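Dephospho-CoA kinase (Mycobacterium paratuberculosis, PDB 6N39) probably phosphorylates the 3'-hydroxyl group of dephospho-CoA with ATP, the last step of coenzyme A biosynthesis, and carries a C-terminal UPF0157 (GrpB) domain involved in its folding. Local coordinates at residues L239-V253 / D271-L285. Sequence-based numbering, arbitrary orientation.
Sequences LKTASGHRALRVDHV and DIQITVESLAAADEL
Glu284 OE1 is gripped twice: Arg246 NE donates to it at 2.7 Å in a nearly straight bond (169°), and a water that also meets His245 NE2 donates to it as well. The salt bridge lies beyond the end of an antiparallel pairing in the UPF0157 (GrpB) domain, where strand 249-253, at the border of a mixed sheet, lies against strand 270-276; it joins the loop before strand 249-253 to helix 279-284. The arginine nitrogen comes to the anti lone pair of OE1, the carboxylate standing almost perpendicular to the guanidinium (87° between planes). His245 CE1 lies over the centre of one guanidinium face, and Glu284 O over the opposite face.

Further along, Asp251 and Gln273 form a hydrogen-bonded pair, Gln273 N reaching Asp251 O at 2.8 Å and Asp251 N returning a bond to Gln273 O. Their side chains share the face packed against helix 349-363. Here a water knits the strands together, donating to Asp251 OD2 and Gln273 O and accepting from Gln273 NE2 and Thr275 OG1, both also bonded to Gln351; Gln273 OE1 pairs with Arg344. Arg249 grips the carboxylate side-on in a salt bridge, NE to OD2 and NH2 to OD1 from above the carboxylate plane, while its NH1 meets the C-terminal carboxylate of Pro415. For this grip its chain leaves CA with CG between the backbone N and carbonyl carbon (chi1 57°), placing CG 3.6 Å from Thr275 CB.

The other face illustrates how a sheet receives a helix. Ile272 CG2 touches Val250 CG1 of the partner strand and Leu239 CD1 of helix 228-243, each at 3.6 Å, and Ile274 sends its two branches different ways: CG2 meets Ala247 CB at 3.8 Å, whereas CD1 reaches Ser243 OG at 3.9 Å, an oxygen that itself donates to Leu239 O.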
ATOM      1  N   LEU A 239       5.471   3.308  -0.212  1.00 26.37           N
ATOM      2  CA  LEU A 239       6.656   3.601  -1.006  1.00 27.11           C
ATOM      3  C   LEU A 239       7.780   4.174  -0.140  1.00 34.94           C
ATOM      4  O   LEU A 239       8.955   3.878  -0.381  1.00 29.81           O
ATOM      5  CB  LEU A 239       6.305   4.563  -2.147  1.00 27.69           C
ATOM      6  CG  LEU A 239       5.340   4.070  -3.245  1.00 32.36           C
ATOM      7  CD1 LEU A 239       4.919   5.226  -4.200  1.00 26.62           C
ATOM      8  CD2 LEU A 239       5.967   2.952  -4.045  1.00 29.65           C
ATOM      9  N   LYS A 240       7.452   4.973   0.882  1.00 30.04           N
ATOM     10  CA  LYS A 240       8.487   5.420   1.822  1.00 35.14           C
ATOM     11  C   LYS A 240       9.166   4.223   2.481  1.00 37.14           C
ATOM     12  O   LYS A 240      10.408   4.126   2.525  1.00 33.06           O
ATOM     13  CB  LYS A 240       7.871   6.346   2.882  1.00 32.40           C
ATOM     14  CG  LYS A 240       7.568   7.764   2.355  1.00 33.42           C
ATOM     15  CD  LYS A 240       6.853   8.622   3.406  1.00 36.29           C
ATOM     16  CE  LYS A 240       7.723   8.935   4.640  1.00 40.75           C
ATOM     17  NZ  LYS A 240       8.834   9.874   4.375  1.00 42.96           N
ATOM     18  N   THR A 241       8.353   3.280   2.969  1.00 30.52           N
ATOM     19  CA  THR A 241       8.905   2.094   3.607  1.00 29.82           C
ATOM     20  C   THR A 241       9.745   1.286   2.631  1.00 37.54           C
ATOM     21  O   THR A 241      10.838   0.826   2.981  1.00 30.06           O
ATOM     22  CB  THR A 241       7.778   1.234   4.189  1.00 32.01           C
ATOM     23  OG1 THR A 241       7.159   1.963   5.255  1.00 36.86           O
ATOM     24  CG2 THR A 241       8.331  -0.086   4.746  1.00 32.08           C
ATOM     25  N   ALA A 242       9.264   1.121   1.393  1.00 31.23           N
ATOM     26  CA  ALA A 242       9.999   0.320   0.420  1.00 32.06           C
ATOM     27  C   ALA A 242      11.308   0.989  -0.003  1.00 35.35           C
ATOM     28  O   ALA A 242      12.286   0.300  -0.309  1.00 33.81           O
ATOM     29  CB  ALA A 242       9.123   0.045  -0.811  1.00 29.99           C
ATOM     30  N   SER A 243      11.346   2.318  -0.038  1.00 29.50           N
ATOM     31  CA  SER A 243      12.521   3.012  -0.540  1.00 32.65           C
ATOM     32  C   SER A 243      13.630   3.088   0.485  1.00 38.53           C
ATOM     33  O   SER A 243      14.796   3.271   0.106  1.00 30.96           O
ATOM     34  CB  SER A 243      12.143   4.420  -0.979  1.00 37.04           C
ATOM     35  OG  SER A 243      11.201   4.341  -2.029  1.00 35.24           O
ATOM     36  N   GLY A 244      13.293   2.993   1.770  1.00 34.22           N
ATOM     37  CA  GLY A 244      14.375   2.917   2.743  1.00 35.69           C
ATOM     38  C   GLY A 244      15.019   4.266   2.959  1.00 38.93           C
ATOM     39  O   GLY A 244      14.329   5.186   3.386  1.00 54.68           O
ATOM     40  N   HIS A 245      16.322   4.412   2.671  1.00 35.05           N
ATOM     41  CA  HIS A 245      17.024   5.687   2.776  1.00 31.00           C
ATOM     42  C   HIS A 245      16.999   6.490   1.480  1.00 36.85           C
ATOM     43  O   HIS A 245      17.447   7.639   1.472  1.00 42.07           O
ATOM     44  CB  HIS A 245      18.497   5.463   3.153  1.00 30.79           C
ATOM     45  CG  HIS A 245      19.286   4.794   2.068  1.00 36.44           C
ATOM     46  ND1 HIS A 245      19.093   3.472   1.717  1.00 33.58           N
ATOM     47  CD2 HIS A 245      20.238   5.271   1.230  1.00 36.22           C
ATOM     48  CE1 HIS A 245      19.913   3.157   0.731  1.00 36.75           C
ATOM     49  NE2 HIS A 245      20.622   4.228   0.420  1.00 40.00           N
ATOM     50  N   ARG A 246      16.512   5.913   0.390  1.00 35.50           N
ATOM     51  CA  ARG A 246      16.692   6.502  -0.928  1.00 40.20           C
ATOM     52  C   ARG A 246      15.629   7.523  -1.300  1.00 42.00           C
ATOM     53  O   ARG A 246      15.860   8.303  -2.226  1.00 37.06           O
ATOM     54  CB  ARG A 246      16.726   5.403  -1.992  1.00 32.22           C
ATOM     55  CG  ARG A 246      17.905   4.417  -1.823  1.00 33.94           C
ATOM     56  CD  ARG A 246      17.774   3.297  -2.862  1.00 34.07           C
ATOM     57  NE  ARG A 246      18.661   2.167  -2.633  1.00 37.42           N
ATOM     58  CZ  ARG A 246      18.366   1.151  -1.832  1.00 42.04           C
ATOM     59  NH1 ARG A 246      17.214   1.145  -1.163  1.00 45.93           N
ATOM     60  NH2 ARG A 246      19.230   0.168  -1.682  1.00 42.99           N
ATOM     61  N   ALA A 247      14.483   7.554  -0.614  1.00 35.80           N
ATOM     62  CA  ALA A 247      13.446   8.540  -0.919  1.00 32.33           C
ATOM     63  C   ALA A 247      13.689   9.790  -0.087  1.00 39.34           C
ATOM     64  O   ALA A 247      13.430   9.802   1.118  1.00 37.42           O
ATOM     65  CB  ALA A 247      12.053   7.982  -0.652  1.00 28.72           C
ATOM     66  N   LEU A 248      14.179  10.848  -0.733  1.00 37.08           N
ATOM     67  CA  LEU A 248      14.289  12.126  -0.047  1.00 41.29           C
ATOM     68  C   LEU A 248      12.911  12.679   0.305  1.00 39.58           C
ATOM     69  O   LEU A 248      12.743  13.313   1.345  1.00 35.19           O
ATOM     70  CB  LEU A 248      15.070  13.111  -0.910  1.00 40.68           C
ATOM     71  CG  LEU A 248      16.432  12.581  -1.377  1.00 45.88           C
ATOM     72  CD1 LEU A 248      17.207  13.684  -2.068  1.00 44.12           C
ATOM     73  CD2 LEU A 248      17.237  12.024  -0.206  1.00 51.82           C
ATOM     74  N   ARG A 249      11.923  12.466  -0.558  1.00 32.52           N
ATOM     75  CA  ARG A 249      10.540  12.823  -0.259  1.00 34.19           C
ATOM     76  C   ARG A 249       9.660  12.055  -1.227  1.00 32.34           C
ATOM     77  O   ARG A 249      10.121  11.585  -2.275  1.00 34.17           O
ATOM     78  CB  ARG A 249      10.287  14.340  -0.353  1.00 35.94           C
ATOM     79  CG  ARG A 249      10.630  14.975  -1.697  1.00 36.34           C
ATOM     80  CD  ARG A 249      10.422  16.518  -1.680  1.00 37.47           C
ATOM     81  NE  ARG A 249       9.000  16.850  -1.639  1.00 36.00           N
ATOM     82  CZ  ARG A 249       8.507  18.073  -1.478  1.00 39.39           C
ATOM     83  NH1 ARG A 249       9.316  19.125  -1.372  1.00 38.16           N
ATOM     84  NH2 ARG A 249       7.193  18.244  -1.440  1.00 37.42           N
ATOM     85  N   VAL A 250       8.398  11.886  -0.847  1.00 31.64           N
ATOM     86  CA  VAL A 250       7.434  11.138  -1.653  1.00 33.81           C
ATOM     87  C   VAL A 250       6.141  11.934  -1.650  1.00 37.26           C
ATOM     88  O   VAL A 250       5.690  12.361  -0.587  1.00 36.47           O
ATOM     89  CB  VAL A 250       7.201   9.717  -1.103  1.00 31.97           C
ATOM     90  CG1 VAL A 250       6.234   8.924  -2.003  1.00 24.16           C
ATOM     91  CG2 VAL A 250       8.530   8.981  -0.945  1.00 28.93           C
ATOM     92  N   ASP A 251       5.560  12.163  -2.829  1.00 33.29           N
ATOM     93  CA  ASP A 251       4.473  13.138  -2.922  1.00 33.23           C
ATOM     94  C   ASP A 251       3.382  12.661  -3.868  1.00 32.89           C
ATOM     95  O   ASP A 251       3.667  12.129  -4.942  1.00 32.87           O
ATOM     96  CB  ASP A 251       4.974  14.501  -3.416  1.00 33.30           C
ATOM     97  CG  ASP A 251       5.993  15.130  -2.481  1.00 36.66           C
ATOM     98  OD1 ASP A 251       5.580  15.900  -1.585  1.00 35.95           O
ATOM     99  OD2 ASP A 251       7.209  14.860  -2.646  1.00 33.11           O
ATOM    100  N   HIS A 252       2.135  12.909  -3.482  1.00 31.66           N
ATOM    101  CA  HIS A 252       0.980  12.720  -4.352  1.00 31.78           C
ATOM    102  C   HIS A 252       0.929  13.886  -5.338  1.00 30.93           C
ATOM    103  O   HIS A 252       0.904  15.045  -4.923  1.00 34.93           O
ATOM    104  CB  HIS A 252      -0.274  12.657  -3.476  1.00 30.01           C
ATOM    105  CG  HIS A 252      -1.553  12.375  -4.211  1.00 29.79           C
ATOM    106  ND1 HIS A 252      -2.789  12.634  -3.654  1.00 35.67           N
ATOM    107  CD2 HIS A 252      -1.800  11.862  -5.440  1.00 35.01           C
ATOM    108  CE1 HIS A 252      -3.739  12.284  -4.503  1.00 32.87           C
ATOM    109  NE2 HIS A 252      -3.167  11.814  -5.595  1.00 35.42           N
ATOM    110  N   VAL A 253       0.963  13.601  -6.639  1.00 33.62           N
ATOM    111  CA  VAL A 253       1.012  14.649  -7.650  1.00 33.24           C
ATOM    112  C   VAL A 253      -0.064  14.385  -8.700  1.00 39.69           C
ATOM    113  O   VAL A 253      -0.797  13.399  -8.635  1.00 32.97           O
ATOM    114  CB  VAL A 253       2.405  14.754  -8.304  1.00 33.08           C
ATOM    115  CG1 VAL A 253       3.460  15.111  -7.246  1.00 32.28           C
ATOM    116  CG2 VAL A 253       2.765  13.420  -8.984  1.00 29.07           C
ATOM    117  N   ASP A 271      -1.031   9.373  -9.389  1.00 30.31           N
ATOM    118  CA  ASP A 271       0.384   9.633  -9.654  1.00 30.40           C
ATOM    119  C   ASP A 271       1.111   9.984  -8.368  1.00 31.77           C
ATOM    120  O   ASP A 271       0.643  10.831  -7.594  1.00 30.98           O
ATOM    121  CB  ASP A 271       0.575  10.767 -10.664  1.00 28.92           C
ATOM    122  CG  ASP A 271       0.083  10.390 -12.040  1.00 39.50           C
ATOM    123  OD1 ASP A 271      -1.133  10.504 -12.276  1.00 52.70           O
ATOM    124  OD2 ASP A 271       0.920   9.978 -12.866  1.00 41.18           O
ATOM    125  N   ILE A 272       2.279   9.363  -8.182  1.00 28.87           N
ATOM    126  CA  ILE A 272       3.168   9.591  -7.051  1.00 27.44           C
ATOM    127  C   ILE A 272       4.550   9.934  -7.589  1.00 32.09           C
ATOM    128  O   ILE A 272       5.001   9.330  -8.561  1.00 31.01           O
ATOM    129  CB  ILE A 272       3.287   8.336  -6.160  1.00 32.31           C
ATOM    130  CG1 ILE A 272       1.909   7.819  -5.737  1.00 27.34           C
ATOM    131  CG2 ILE A 272       4.190   8.650  -4.963  1.00 28.15           C
ATOM    132  CD1 ILE A 272       1.120   8.816  -4.847  1.00 27.98           C
ATOM    133  N   GLN A 273       5.247  10.866  -6.944  1.00 30.22           N
ATOM    134  CA  GLN A 273       6.649  11.103  -7.268  1.00 26.67           C
ATOM    135  C   GLN A 273       7.520  10.739  -6.072  1.00 30.53           C
ATOM    136  O   GLN A 273       7.301  11.241  -4.966  1.00 29.41           O
ATOM    137  CB  GLN A 273       6.894  12.565  -7.667  1.00 28.58           C
ATOM    138  CG  GLN A 273       8.368  12.834  -7.976  1.00 28.71           C
ATOM    139  CD  GLN A 273       8.616  14.239  -8.465  1.00 32.33           C
ATOM    140  OE1 GLN A 273       8.743  14.469  -9.673  1.00 29.95           O
ATOM    141  NE2 GLN A 273       8.692  15.201  -7.528  1.00 28.54           N
ATOM    142  N   ILE A 274       8.508   9.878  -6.302  1.00 29.99           N
ATOM    143  CA  ILE A 274       9.612   9.663  -5.375  1.00 28.14           C
ATOM    144  C   ILE A 274      10.781  10.521  -5.837  1.00 31.01           C
ATOM    145  O   ILE A 274      11.260  10.368  -6.977  1.00 29.63           O
ATOM    146  CB  ILE A 274      10.019   8.181  -5.326  1.00 29.54           C
ATOM    147  CG1 ILE A 274       8.826   7.288  -4.940  1.00 27.78           C
ATOM    148  CG2 ILE A 274      11.193   7.994  -4.370  1.00 26.53           C
ATOM    149  CD1 ILE A 274       9.153   5.785  -5.045  1.00 26.36           C
ATOM    150  N   THR A 275      11.245  11.420  -4.964  1.00 28.52           N
ATOM    151  CA  THR A 275      12.430  12.218  -5.234  1.00 30.25           C
ATOM    152  C   THR A 275      13.659  11.483  -4.708  1.00 35.23           C
ATOM    153  O   THR A 275      13.688  11.091  -3.538  1.00 28.90           O
ATOM    154  CB  THR A 275      12.314  13.605  -4.578  1.00 29.89           C
ATOM    155  OG1 THR A 275      11.240  14.339  -5.181  1.00 29.28           O
ATOM    156  CG2 THR A 275      13.589  14.390  -4.770  1.00 28.25           C
ATOM    157  N   VAL A 276      14.659  11.281  -5.572  1.00 30.09           N
ATOM    158  CA  VAL A 276      15.893  10.593  -5.195  1.00 32.17           C
ATOM    159  C   VAL A 276      17.060  11.535  -5.434  1.00 30.70           C
ATOM    160  O   VAL A 276      16.910  12.615  -6.003  1.00 32.30           O
ATOM    161  CB  VAL A 276      16.101   9.266  -5.961  1.00 28.76           C
ATOM    162  CG1 VAL A 276      14.960   8.289  -5.654  1.00 30.11           C
ATOM    163  CG2 VAL A 276      16.190   9.525  -7.486  1.00 25.04           C
ATOM    164  N   GLU A 277      18.248  11.107  -5.003  1.00 33.36           N
ATOM    165  CA  GLU A 277      19.395  11.992  -5.143  1.00 35.03           C
ATOM    166  C   GLU A 277      20.131  11.821  -6.468  1.00 36.15           C
ATOM    167  O   GLU A 277      20.909  12.709  -6.829  1.00 35.35           O
ATOM    168  CB  GLU A 277      20.362  11.800  -3.974  1.00 42.33           C
ATOM    169  CG  GLU A 277      21.402  10.742  -4.169  1.00 59.45           C
ATOM    170  CD  GLU A 277      22.330  10.619  -2.971  1.00 75.93           C
ATOM    171  OE1 GLU A 277      22.858   9.507  -2.742  1.00 86.46           O
ATOM    172  OE2 GLU A 277      22.521  11.631  -2.257  1.00 75.41           O
ATOM    173  N   SER A 278      19.882  10.738  -7.209  1.00 30.15           N
ATOM    174  CA  SER A 278      20.583  10.448  -8.460  1.00 36.33           C
ATOM    175  C   SER A 278      19.824   9.352  -9.203  1.00 40.66           C
ATOM    176  O   SER A 278      18.991   8.652  -8.624  1.00 36.29           O
ATOM    177  CB  SER A 278      22.017   9.980  -8.200  1.00 37.13           C
ATOM    178  OG  SER A 278      21.942   8.675  -7.636  1.00 37.83           O
ATOM    179  N   LEU A 279      20.158   9.172 -10.484  1.00 34.11           N
ATOM    180  CA  LEU A 279      19.555   8.066 -11.225  1.00 33.09           C
ATOM    181  C   LEU A 279      20.104   6.711 -10.768  1.00 34.79           C
ATOM    182  O   LEU A 279      19.392   5.706 -10.847  1.00 32.78           O
ATOM    183  CB  LEU A 279      19.758   8.256 -12.734  1.00 35.53           C
ATOM    184  CG  LEU A 279      19.003   9.410 -13.422  1.00 33.94           C
ATOM    185  CD1 LEU A 279      19.439   9.586 -14.859  1.00 39.60           C
ATOM    186  CD2 LEU A 279      17.497   9.188 -13.356  1.00 32.42           C
ATOM    187  N   ALA A 280      21.349   6.659 -10.274  1.00 31.38           N
ATOM    188  CA  ALA A 280      21.867   5.414  -9.696  1.00 39.89           C
ATOM    189  C   ALA A 280      21.006   4.933  -8.521  1.00 37.79           C
ATOM    190  O   ALA A 280      20.708   3.736  -8.397  1.00 36.55           O
ATOM    191  CB  ALA A 280      23.319   5.614  -9.241  1.00 38.62           C
ATOM    192  N   ALA A 281      20.596   5.854  -7.648  1.00 32.70           N
ATOM    193  CA  ALA A 281      19.707   5.489  -6.544  1.00 37.34           C
ATOM    194  C   ALA A 281      18.352   4.993  -7.056  1.00 30.33           C
ATOM    195  O   ALA A 281      17.802   3.987  -6.559  1.00 35.75           O
ATOM    196  CB  ALA A 281      19.537   6.696  -5.616  1.00 29.93           C
ATOM    197  N   ALA A 282      17.796   5.688  -8.053  1.00 33.40           N
ATOM    198  CA  ALA A 282      16.575   5.211  -8.690  1.00 32.56           C
ATOM    199  C   ALA A 282      16.743   3.776  -9.175  1.00 33.45           C
ATOM    200  O   ALA A 282      15.849   2.940  -9.005  1.00 31.63           O
ATOM    201  CB  ALA A 282      16.189   6.126  -9.855  1.00 28.94           C
ATOM    202  N   ASP A 283      17.895   3.466  -9.760  1.00 30.90           N
ATOM    203  CA  ASP A 283      18.088   2.121 -10.288  1.00 34.65           C
ATOM    204  C   ASP A 283      18.224   1.101  -9.162  1.00 42.27           C
ATOM    205  O   ASP A 283      17.861  -0.068  -9.339  1.00 42.71           O
ATOM    206  CB  ASP A 283      19.305   2.096 -11.227  1.00 33.26           C
ATOM    207  CG  ASP A 283      18.988   2.707 -12.602  1.00 38.14           C
ATOM    208  OD1 ASP A 283      17.794   2.790 -12.966  1.00 36.51           O
ATOM    209  OD2 ASP A 283      19.916   3.087 -13.332  1.00 36.97           O
ATOM    210  N   GLU A 284      18.717   1.529  -7.993  1.00 32.35           N
ATOM    211  CA  GLU A 284      18.713   0.639  -6.833  1.00 32.85           C
ATOM    212  C   GLU A 284      17.296   0.325  -6.356  1.00 32.94           C
ATOM    213  O   GLU A 284      17.104  -0.626  -5.589  1.00 31.80           O
ATOM    214  CB  GLU A 284      19.509   1.259  -5.673  1.00 34.79           C
ATOM    215  CG  GLU A 284      21.013   1.339  -5.897  1.00 38.51           C
ATOM    216  CD  GLU A 284      21.757   2.004  -4.726  1.00 44.31           C
ATOM    217  OE1 GLU A 284      21.119   2.363  -3.704  1.00 45.91           O
ATOM    218  OE2 GLU A 284      22.982   2.170  -4.837  1.00 47.16           O
ATOM    219  N   LEU A 285      16.309   1.124  -6.751  1.00 31.09           N
ATOM    220  CA  LEU A 285      14.952   0.850  -6.258  1.00 33.84           C
ATOM    221  C   LEU A 285      14.182  -0.270  -6.992  1.00 38.80           C
ATOM    222  O   LEU A 285      13.030  -0.541  -6.627  1.00 30.57           O
ATOM    223  CB  LEU A 285      14.121   2.133  -6.302  1.00 28.51           C
ATOM    224  CG  LEU A 285      14.523   3.144  -5.214  1.00 31.00           C
ATOM    225  CD1 LEU A 285      13.811   4.480  -5.444  1.00 27.31           C
ATOM    226  CD2 LEU A 285      14.167   2.605  -3.836  1.00 30.01           C
TER
HETATM  227  O   HOH W   1      22.252   4.091  -1.902  1.00 49.28           O
HETATM  228  O   HOH W   2      18.271   8.894  -3.195  1.00 28.76           O
HETATM  229  O   HOH W   3       8.487  13.896  -4.696  1.00 27.78           O
HETATM  230  O   HOH W   4      -2.723  11.908  -9.829  1.00 36.80           O